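Local coordinates for protein NAD-dependent aldehyde dehydrogenase (Sinorhizobium meliloti, PDB 3U4J) that probably oxidises aldehydes to carboxylic acids with NAD or NADP as the electron acceptor, at residues 383-395 with 403-415. Sequence-based numbering, arbitrary orientation.
Sequences YYAPTVFAGVTPD and IFGPVLSTLTFKT
T387, F389 and V392 are joined to P406, L408 and T410 by a ladder of backbone bonds that illustrates how parallel strands pair. T387 N donates to P406 O, and T387 O takes L408 N at 2.9 Å in a nearly straight bond (171°). F389 N then reaches L408 O, and V392 N closes the ladder on T410 O. F389 O is gripped twice: T410 N and T410 OG1 (3.1 Å) approach it from opposite faces of its carbonyl plane. With chi1 at -49°, the T410 hydroxyl lies beside its own backbone N, and both donors can thus serve one acceptor.

Segments 387-390 and 407-413, inclined by only 15°, belong to a beta-alpha-beta unit in which the short helix 397-400 links strands 383-390 and 407-413, within the mixed sheet that also carries strand 307-313.

Apolar contacts line both faces. T387, F389, V407 and S409 share one, where V407 CG1 meets the edge of the F389 ring in its plane, 3.9 Å from CD2, and V359 of helix 349-364 packs against both residues. V388 and L408 occupy the other, packing on Y297 and I292 of helix 285-297. Beyond the end of strand 387-390, V392 CG2 rests 3.9 Å from S409 CB, while L411 CD2 meets P394 CD at 3.8 Å.

T387 OG1 also donates to A385 O at 2.7 Å, from above that carbonyl's plane, and bonds to G373 N, while its CB sits 4.0 Å from V407 CG2. A valine here would probably cost A385 O and G373 N this shared partner. S409 OG bonds to I398 O, tying strand 407-413 back to the connecting helix.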
loop_
_atom_site.group_PDB
_atom_site.type_symbol
_atom_site.label_atom_id
_atom_site.label_comp_id
_atom_site.label_asym_id
_atom_site.label_seq_id
_atom_site.Cartn_x
_atom_site.Cartn_y
_atom_site.Cartn_z
ATOM N N TYR A 383 -45.314 9.603 -13.875
ATOM C CA TYR A 383 -44.978 8.187 -13.835
ATOM C C TYR A 383 -44.850 7.618 -15.238
ATOM O O TYR A 383 -45.700 7.891 -16.107
ATOM C CB TYR A 383 -46.038 7.412 -13.068
ATOM C CG TYR A 383 -46.206 7.887 -11.635
ATOM C CD1 TYR A 383 -45.316 7.484 -10.644
ATOM C CD2 TYR A 383 -47.269 8.731 -11.278
ATOM C CE1 TYR A 383 -45.478 7.917 -9.310
ATOM C CE2 TYR A 383 -47.438 9.176 -9.968
ATOM C CZ TYR A 383 -46.533 8.753 -8.983
ATOM O OH TYR A 383 -46.685 9.170 -7.692
ATOM N N TYR A 384 -43.808 6.812 -15.445
ATOM C CA TYR A 384 -43.591 6.160 -16.728
ATOM C C TYR A 384 -43.629 4.652 -16.529
ATOM O O TYR A 384 -43.051 4.140 -15.580
ATOM C CB TYR A 384 -42.283 6.635 -17.386
ATOM C CG TYR A 384 -42.336 6.426 -18.883
ATOM C CD1 TYR A 384 -42.841 7.425 -19.720
ATOM C CD2 TYR A 384 -41.978 5.204 -19.448
ATOM C CE1 TYR A 384 -42.969 7.220 -21.117
ATOM C CE2 TYR A 384 -42.078 4.992 -20.828
ATOM C CZ TYR A 384 -42.576 6.003 -21.647
ATOM O OH TYR A 384 -42.682 5.794 -22.989
ATOM N N ALA A 385 -44.341 3.937 -17.399
ATOM C CA ALA A 385 -44.504 2.501 -17.220
ATOM C C ALA A 385 -43.181 1.738 -17.408
ATOM O O ALA A 385 -42.375 2.119 -18.236
ATOM C CB ALA A 385 -45.533 1.974 -18.203
ATOM N N PRO A 386 -42.961 0.661 -16.633
ATOM C CA PRO A 386 -41.837 -0.213 -16.927
ATOM C C PRO A 386 -41.887 -0.662 -18.390
ATOM O O PRO A 386 -42.938 -1.148 -18.871
ATOM C CB PRO A 386 -42.074 -1.401 -16.000
ATOM C CG PRO A 386 -42.746 -0.808 -14.831
ATOM C CD PRO A 386 -43.667 0.238 -15.406
ATOM N N THR A 387 -40.760 -0.504 -19.071
ATOM C CA THR A 387 -40.703 -0.667 -20.519
ATOM C C THR A 387 -39.581 -1.598 -20.947
ATOM O O THR A 387 -38.440 -1.476 -20.471
ATOM C CB THR A 387 -40.549 0.721 -21.201
ATOM O OG1 THR A 387 -41.654 1.566 -20.811
ATOM C CG2 THR A 387 -40.479 0.593 -22.758
ATOM N N VAL A 388 -39.907 -2.529 -21.847
ATOM C CA VAL A 388 -38.925 -3.467 -22.397
ATOM C C VAL A 388 -39.002 -3.510 -23.933
ATOM O O VAL A 388 -40.089 -3.673 -24.500
ATOM C CB VAL A 388 -39.131 -4.886 -21.847
ATOM C CG1 VAL A 388 -38.134 -5.858 -22.493
ATOM C CG2 VAL A 388 -39.019 -4.907 -20.321
ATOM N N PHE A 389 -37.856 -3.327 -24.588
ATOM C CA PHE A 389 -37.715 -3.534 -26.038
ATOM C C PHE A 389 -36.910 -4.796 -26.333
ATOM O O PHE A 389 -35.893 -5.075 -25.670
ATOM C CB PHE A 389 -37.001 -2.372 -26.700
ATOM C CG PHE A 389 -37.848 -1.156 -26.910
ATOM C CD1 PHE A 389 -38.786 -1.101 -27.961
ATOM C CD2 PHE A 389 -37.666 -0.031 -26.104
ATOM C CE1 PHE A 389 -39.562 0.079 -28.191
ATOM C CE2 PHE A 389 -38.428 1.144 -26.307
ATOM C CZ PHE A 389 -39.388 1.195 -27.366
ATOM N N ALA A 390 -37.362 -5.550 -27.330
ATOM C CA ALA A 390 -36.643 -6.713 -27.812
ATOM C C ALA A 390 -36.208 -6.426 -29.239
ATOM O O ALA A 390 -36.671 -5.461 -29.850
ATOM C CB ALA A 390 -37.534 -7.927 -27.769
ATOM N N GLY A 391 -35.299 -7.244 -29.773
ATOM C CA GLY A 391 -34.875 -7.075 -31.175
ATOM C C GLY A 391 -34.080 -5.807 -31.414
ATOM O O GLY A 391 -34.075 -5.248 -32.512
ATOM N N VAL A 392 -33.393 -5.336 -30.383
ATOM C CA VAL A 392 -32.641 -4.102 -30.515
ATOM C C VAL A 392 -31.303 -4.432 -31.198
ATOM O O VAL A 392 -30.690 -5.467 -30.925
ATOM C CB VAL A 392 -32.477 -3.378 -29.170
ATOM C CG1 VAL A 392 -31.766 -2.040 -29.372
ATOM C CG2 VAL A 392 -33.856 -3.156 -28.516
ATOM N N THR A 393 -30.889 -3.589 -32.132
ATOM C CA THR A 393 -29.629 -3.782 -32.822
ATOM C C THR A 393 -28.773 -2.553 -32.483
ATOM O O THR A 393 -29.329 -1.487 -32.178
ATOM C CB THR A 393 -29.858 -3.916 -34.342
ATOM O OG1 THR A 393 -30.606 -2.787 -34.789
ATOM C CG2 THR A 393 -30.661 -5.181 -34.662
ATOM N N PRO A 394 -27.426 -2.692 -32.512
ATOM C CA PRO A 394 -26.572 -1.644 -31.902
ATOM C C PRO A 394 -26.510 -0.294 -32.625
ATOM O O PRO A 394 -25.995 0.665 -32.062
ATOM C CB PRO A 394 -25.187 -2.298 -31.805
ATOM C CG PRO A 394 -25.240 -3.494 -32.616
ATOM C CD PRO A 394 -26.662 -3.907 -32.846
ATOM N N ASP A 395 -27.051 -0.205 -33.843
ATOM C CA ASP A 395 -27.130 1.079 -34.556
ATOM C C ASP A 395 -28.292 1.968 -34.085
ATOM O O ASP A 395 -28.354 3.142 -34.447
ATOM C CB ASP A 395 -27.292 0.825 -36.061
ATOM C CG ASP A 395 -28.515 -0.026 -36.369
ATOM O OD1 ASP A 395 -28.700 -1.081 -35.714
ATOM O OD2 ASP A 395 -29.299 0.365 -37.253
ATOM N N ILE A 403 -30.974 6.802 -21.924
ATOM C CA ILE A 403 -32.370 7.196 -21.826
ATOM C C ILE A 403 -32.717 7.715 -20.424
ATOM O O ILE A 403 -33.481 8.674 -20.282
ATOM C CB ILE A 403 -33.282 6.001 -22.217
ATOM C CG1 ILE A 403 -33.099 5.666 -23.704
ATOM C CG2 ILE A 403 -34.765 6.284 -21.872
ATOM C CD1 ILE A 403 -33.622 4.281 -24.115
ATOM N N PHE A 404 -32.157 7.088 -19.382
ATOM C CA PHE A 404 -32.396 7.534 -17.992
ATOM C C PHE A 404 -33.878 7.424 -17.544
ATOM O O PHE A 404 -34.404 8.257 -16.782
ATOM C CB PHE A 404 -31.868 8.953 -17.813
ATOM C CG PHE A 404 -30.951 9.133 -16.623
ATOM C CD1 PHE A 404 -29.722 8.456 -16.566
ATOM C CD2 PHE A 404 -31.303 9.985 -15.592
ATOM C CE1 PHE A 404 -28.843 8.629 -15.487
ATOM C CE2 PHE A 404 -30.433 10.177 -14.465
ATOM C CZ PHE A 404 -29.206 9.498 -14.432
ATOM N N GLY A 405 -34.545 6.386 -18.021
ATOM C CA GLY A 405 -35.908 6.029 -17.596
ATOM C C GLY A 405 -36.000 4.504 -17.504
ATOM O O GLY A 405 -35.023 3.817 -17.770
ATOM N N PRO A 406 -37.176 3.956 -17.137
ATOM C CA PRO A 406 -37.254 2.513 -16.914
ATOM C C PRO A 406 -37.446 1.743 -18.222
ATOM O O PRO A 406 -38.465 1.071 -18.405
ATOM C CB PRO A 406 -38.486 2.365 -16.022
ATOM C CG PRO A 406 -39.358 3.542 -16.381
ATOM C CD PRO A 406 -38.464 4.636 -16.899
ATOM N N VAL A 407 -36.470 1.864 -19.112
ATOM C CA VAL A 407 -36.570 1.357 -20.468
ATOM C C VAL A 407 -35.372 0.451 -20.757
ATOM O O VAL A 407 -34.229 0.928 -20.836
ATOM C CB VAL A 407 -36.556 2.526 -21.489
ATOM C CG1 VAL A 407 -36.569 1.977 -22.994
ATOM C CG2 VAL A 407 -37.688 3.510 -21.198
ATOM N N LEU A 408 -35.640 -0.839 -20.927
ATOM C CA LEU A 408 -34.611 -1.823 -21.271
ATOM C C LEU A 408 -34.525 -2.106 -22.763
ATOM O O LEU A 408 -35.562 -2.278 -23.423
ATOM C CB LEU A 408 -34.932 -3.130 -20.571
ATOM C CG LEU A 408 -33.905 -4.267 -20.656
ATOM C CD1 LEU A 408 -32.585 -3.901 -19.938
ATOM C CD2 LEU A 408 -34.528 -5.514 -20.056
ATOM N N SER A 409 -33.295 -2.153 -23.284
ATOM C CA SER A 409 -33.015 -2.598 -24.647
ATOM C C SER A 409 -32.345 -3.969 -24.605
ATOM O O SER A 409 -31.286 -4.140 -23.965
ATOM C CB SER A 409 -32.114 -1.611 -25.384
ATOM O OG SER A 409 -32.808 -0.397 -25.600
ATOM N N THR A 410 -32.984 -4.938 -25.267
ATOM C CA THR A 410 -32.489 -6.317 -25.313
ATOM C C THR A 410 -31.883 -6.648 -26.678
ATOM O O THR A 410 -32.487 -6.364 -27.742
ATOM C CB THR A 410 -33.624 -7.330 -24.982
ATOM O OG1 THR A 410 -34.293 -6.912 -23.790
ATOM C CG2 THR A 410 -33.072 -8.747 -24.772
ATOM N N LEU A 411 -30.673 -7.207 -26.637
ATOM C CA LEU A 411 -29.956 -7.707 -27.804
ATOM C C LEU A 411 -29.443 -9.118 -27.467
ATOM O O LEU A 411 -29.167 -9.422 -26.294
ATOM C CB LEU A 411 -28.762 -6.800 -28.138
ATOM C CG LEU A 411 -28.932 -5.313 -28.457
ATOM C CD1 LEU A 411 -28.977 -4.409 -27.196
ATOM C CD2 LEU A 411 -27.811 -4.866 -29.391
ATOM N N THR A 412 -29.329 -9.989 -28.470
ATOM C CA THR A 412 -28.864 -11.358 -28.223
ATOM C C THR A 412 -27.444 -11.526 -28.754
ATOM O O THR A 412 -26.991 -10.752 -29.597
ATOM C CB THR A 412 -29.786 -12.457 -28.900
ATOM O OG1 THR A 412 -29.806 -12.247 -30.315
ATOM C CG2 THR A 412 -31.218 -12.394 -28.389
ATOM N N PHE A 413 -26.736 -12.541 -28.263
ATOM C CA PHE A 413 -25.416 -12.851 -28.780
ATOM C C PHE A 413 -25.245 -14.360 -28.733
ATOM O O PHE A 413 -25.972 -15.053 -28.030
ATOM C CB PHE A 413 -24.315 -12.164 -27.947
ATOM C CG PHE A 413 -24.187 -12.711 -26.544
ATOM C CD1 PHE A 413 -23.345 -13.778 -26.278
ATOM C CD2 PHE A 413 -24.913 -12.157 -25.489
ATOM C CE1 PHE A 413 -23.221 -14.299 -24.992
ATOM C CE2 PHE A 413 -24.801 -12.666 -24.202
ATOM C CZ PHE A 413 -23.959 -13.749 -23.946
ATOM N N LYS A 414 -24.277 -14.865 -29.480
ATOM C CA LYS A 414 -23.976 -16.301 -29.461
ATOM C C LYS A 414 -22.743 -16.644 -28.628
ATOM O O LYS A 414 -22.763 -17.642 -27.909
ATOM C CB LYS A 414 -23.856 -16.827 -30.892
ATOM C CG LYS A 414 -23.959 -18.361 -31.040
ATOM C CD LYS A 414 -24.890 -18.753 -32.233
ATOM C CE LYS A 414 -24.724 -17.781 -33.429
ATOM N NZ LYS A 414 -26.042 -17.331 -34.015
ATOM N N THR A 415 -21.679 -15.834 -28.709
ATOM C CA THR A 415 -20.405 -16.209 -28.038
ATOM C C THR A 415 -19.924 -15.166 -27.034
ATOM O O THR A 415 -20.261 -13.999 -27.139
ATOM C CB THR A 415 -19.258 -16.410 -29.061
ATOM O OG1 THR A 415 -18.931 -15.137 -29.632
ATOM C CG2 THR A 415 -19.666 -17.392 -30.174
#